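PDB 5JM6: aminopeptidase-like protein from Chaetomium thermophilum, which probably acts as a zinc-dependent metalloaminopeptidase of the M18 family and is linked to the Cvt pathway of selective autophagy. Local coordinates for residues A114-Q119 with M316-A321. Numbering follows the deposited sequence.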
ATOM      1  N   ALA A 114      29.533  50.220   5.416  1.00 29.14           N
ATOM      2  CA  ALA A 114      29.784  51.624   5.110  1.00 24.46           C
ATOM      3  C   ALA A 114      28.910  52.519   5.977  1.00 30.12           C
ATOM      4  O   ALA A 114      27.753  52.192   6.244  1.00 33.55           O
ATOM      5  CB  ALA A 114      29.535  51.902   3.638  1.00 24.45           C
ATOM      6  N   PHE A 115      29.459  53.645   6.420  1.00 29.08           N
ATOM      7  CA  PHE A 115      28.708  54.544   7.284  1.00 29.13           C
ATOM      8  C   PHE A 115      29.155  55.997   7.174  1.00 31.80           C
ATOM      9  O   PHE A 115      30.291  56.286   6.794  1.00 30.12           O
ATOM     10  CB  PHE A 115      28.801  54.081   8.744  1.00 26.54           C
ATOM     11  CG  PHE A 115      30.200  54.076   9.299  1.00 28.30           C
ATOM     12  CD1 PHE A 115      31.053  53.010   9.061  1.00 30.10           C
ATOM     13  CD2 PHE A 115      30.657  55.131  10.073  1.00 31.13           C
ATOM     14  CE1 PHE A 115      32.338  53.001   9.575  1.00 29.59           C
ATOM     15  CE2 PHE A 115      31.941  55.129  10.591  1.00 29.23           C
ATOM     16  CZ  PHE A 115      32.783  54.063  10.339  1.00 28.96           C
ATOM     17  N   THR A 116      28.239  56.906   7.497  1.00 32.08           N
ATOM     18  CA  THR A 116      28.550  58.325   7.606  1.00 32.12           C
ATOM     19  C   THR A 116      28.256  58.806   9.018  1.00 29.68           C
ATOM     20  O   THR A 116      27.248  58.430   9.618  1.00 29.58           O
ATOM     21  CB  THR A 116      27.743  59.182   6.613  1.00 31.84           C
ATOM     22  OG1 THR A 116      26.382  59.273   7.053  1.00 35.65           O
ATOM     23  CG2 THR A 116      27.790  58.580   5.222  1.00 32.48           C
ATOM     24  N   VAL A 117      29.143  59.643   9.540  1.00 35.53           N
ATOM     25  CA  VAL A 117      28.996  60.193  10.878  1.00 34.24           C
ATOM     26  C   VAL A 117      28.396  61.591  10.789  1.00 37.90           C
ATOM     27  O   VAL A 117      28.964  62.465  10.141  1.00 42.97           O
ATOM     28  CB  VAL A 117      30.350  60.254  11.607  1.00 31.91           C
ATOM     29  CG1 VAL A 117      30.157  60.625  13.068  1.00 34.03           C
ATOM     30  CG2 VAL A 117      31.085  58.925  11.473  1.00 30.35           C
ATOM     31  N   GLY A 118      27.246  61.801  11.422  1.00 34.69           N
ATOM     32  CA  GLY A 118      26.605  63.104  11.398  1.00 34.60           C
ATOM     33  C   GLY A 118      27.485  64.182  12.006  1.00 39.38           C
ATOM     34  O   GLY A 118      28.281  63.905  12.901  1.00 37.76           O
ATOM     35  N   GLN A 119      27.352  65.413  11.520  1.00 39.74           N
ATOM     36  CA  GLN A 119      28.170  66.520  12.012  1.00 40.95           C
ATOM     37  C   GLN A 119      27.835  66.886  13.452  1.00 39.07           C
ATOM     38  O   GLN A 119      28.647  67.491  14.152  1.00 42.49           O
ATOM     39  CB  GLN A 119      27.998  67.756  11.131  1.00 42.80           C
ATOM     40  CG  GLN A 119      28.442  67.583   9.698  1.00 59.13           C
ATOM     41  CD  GLN A 119      28.035  68.758   8.835  1.00 72.01           C
ATOM     42  OE1 GLN A 119      28.214  69.916   9.217  1.00 66.67           O
ATOM     43  NE2 GLN A 119      27.463  68.468   7.673  1.00 62.45           N
ATOM     44  N   MET A 316      22.594  52.209  -2.232  1.00 31.72           N
ATOM     45  CA  MET A 316      22.293  53.447  -2.945  1.00 29.44           C
ATOM     46  C   MET A 316      21.629  54.472  -2.031  1.00 30.13           C
ATOM     47  O   MET A 316      21.839  55.675  -2.189  1.00 30.81           O
ATOM     48  CB  MET A 316      21.402  53.178  -4.162  1.00 28.58           C
ATOM     49  CG  MET A 316      22.074  52.395  -5.285  1.00 31.59           C
ATOM     50  SD  MET A 316      23.478  53.234  -6.058  1.00 35.05           S
ATOM     51  CE  MET A 316      22.665  54.594  -6.894  1.00 34.05           C
ATOM     52  N   ALA A 317      20.833  54.003  -1.076  1.00 32.29           N
ATOM     53  CA  ALA A 317      20.212  54.900  -0.110  1.00 33.74           C
ATOM     54  C   ALA A 317      21.273  55.635   0.700  1.00 34.59           C
ATOM     55  O   ALA A 317      21.165  56.839   0.929  1.00 35.50           O
ATOM     56  CB  ALA A 317      19.282  54.140   0.806  1.00 28.64           C
ATOM     57  N   LEU A 318      22.302  54.908   1.127  1.00 31.33           N
ATOM     58  CA  LEU A 318      23.398  55.524   1.862  1.00 34.25           C
ATOM     59  C   LEU A 318      24.091  56.583   1.007  1.00 36.12           C
ATOM     60  O   LEU A 318      24.327  57.699   1.466  1.00 43.08           O
ATOM     61  CB  LEU A 318      24.409  54.473   2.322  1.00 38.15           C
ATOM     62  CG  LEU A 318      25.513  54.999   3.241  1.00 29.14           C
ATOM     63  CD1 LEU A 318      24.908  55.620   4.491  1.00 32.51           C
ATOM     64  CD2 LEU A 318      26.481  53.891   3.609  1.00 27.77           C
ATOM     65  N   LEU A 319      24.400  56.235  -0.238  1.00 32.16           N
ATOM     66  CA  LEU A 319      25.052  57.176  -1.145  1.00 26.96           C
ATOM     67  C   LEU A 319      24.193  58.413  -1.405  1.00 29.09           C
ATOM     68  O   LEU A 319      24.718  59.491  -1.679  1.00 29.22           O
ATOM     69  CB  LEU A 319      25.395  56.501  -2.477  1.00 25.74           C
ATOM     70  CG  LEU A 319      26.506  55.449  -2.491  1.00 28.23           C
ATOM     71  CD1 LEU A 319      26.826  55.041  -3.921  1.00 29.86           C
ATOM     72  CD2 LEU A 319      27.754  55.954  -1.782  1.00 34.03           C
ATOM     73  N   HIS A 320      22.876  58.251  -1.348  1.00 34.54           N
ATOM     74  CA  HIS A 320      21.958  59.358  -1.609  1.00 35.48           C
ATOM     75  C   HIS A 320      21.394  60.031  -0.354  1.00 34.76           C
ATOM     76  O   HIS A 320      20.552  60.922  -0.454  1.00 34.14           O
ATOM     77  CB  HIS A 320      20.814  58.880  -2.503  1.00 31.40           C
ATOM     78  CG  HIS A 320      21.218  58.668  -3.929  1.00 40.25           C
ATOM     79  ND1 HIS A 320      20.891  59.550  -4.936  1.00 44.16           N
ATOM     80  CD2 HIS A 320      21.939  57.682  -4.515  1.00 41.59           C
ATOM     81  CE1 HIS A 320      21.384  59.113  -6.081  1.00 45.27           C
ATOM     82  NE2 HIS A 320      22.024  57.980  -5.853  1.00 46.42           N
ATOM     83  N   ALA A 321      21.838  59.603   0.823  1.00 33.52           N
ATOM     84  CA  ALA A 321      21.306  60.150   2.069  1.00 31.20           C
ATOM     85  C   ALA A 321      21.747  61.595   2.295  1.00 36.03           C
ATOM     86  O   ALA A 321      22.769  62.033   1.765  1.00 37.72           O
ATOM     87  CB  ALA A 321      21.724  59.284   3.247  1.00 30.59           C
TER
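Leu-318 packs against Ala-114 and Thr-116 in an apolar helix-on-sheet contact. It belongs to the alpha/beta core of the M18 aminopeptidase fold, where helix 305-320 lies over one face of the mixed beta-sheet. Strand 111-117 is an inner strand of that sheet, bonded through its backbone to strand 102-107 on one edge and strand 330-336 on the other. Residues 316-320 of the helix run at 24° to strand residues 114-117, in the same N-to-C sense, with the two short axes 9.4 Å apart.

One helix residue carries the contact. Leu-318 holds CG opposite its backbone N (chi1 -173°), and the fork at CG spreads the two methyls along the strand. CD1 goes to Thr-116 and CD2 to Ala-114. The strand alternates in the normal way: Ala-114 and Thr-116 turn their side chains to the helix, and Phe-115 turns to the other face of the sheet. Its ring meets Leu-87, Ile-330 and Leu-332.

No hydrogen bond or salt bridge links the two segments, so they are held by van der Waals packing. All the touching residues are buried. The footprint is small, 136 Å² over both sides. Val-333 of the next strand and Tyr-84 also touch Leu-318 and extend its apolar surroundings. Ala-317 touches Tyr-503 and Lys-504 of helix 495-514. The contact lies away from the zinc sites, although the same helix carries the zinc ligand Asp-306 near its start.

At Thr-116 the methyl CG2 lies 4.2 Å from Leu-318 CD1. The other branch rests on side chain and backbone alike: Leu-318 CD2 is 3.6 Å from Ala-114 CB and 3.4 Å from Ala-114 O, with Phe-115 N just beyond at 4.1 Å.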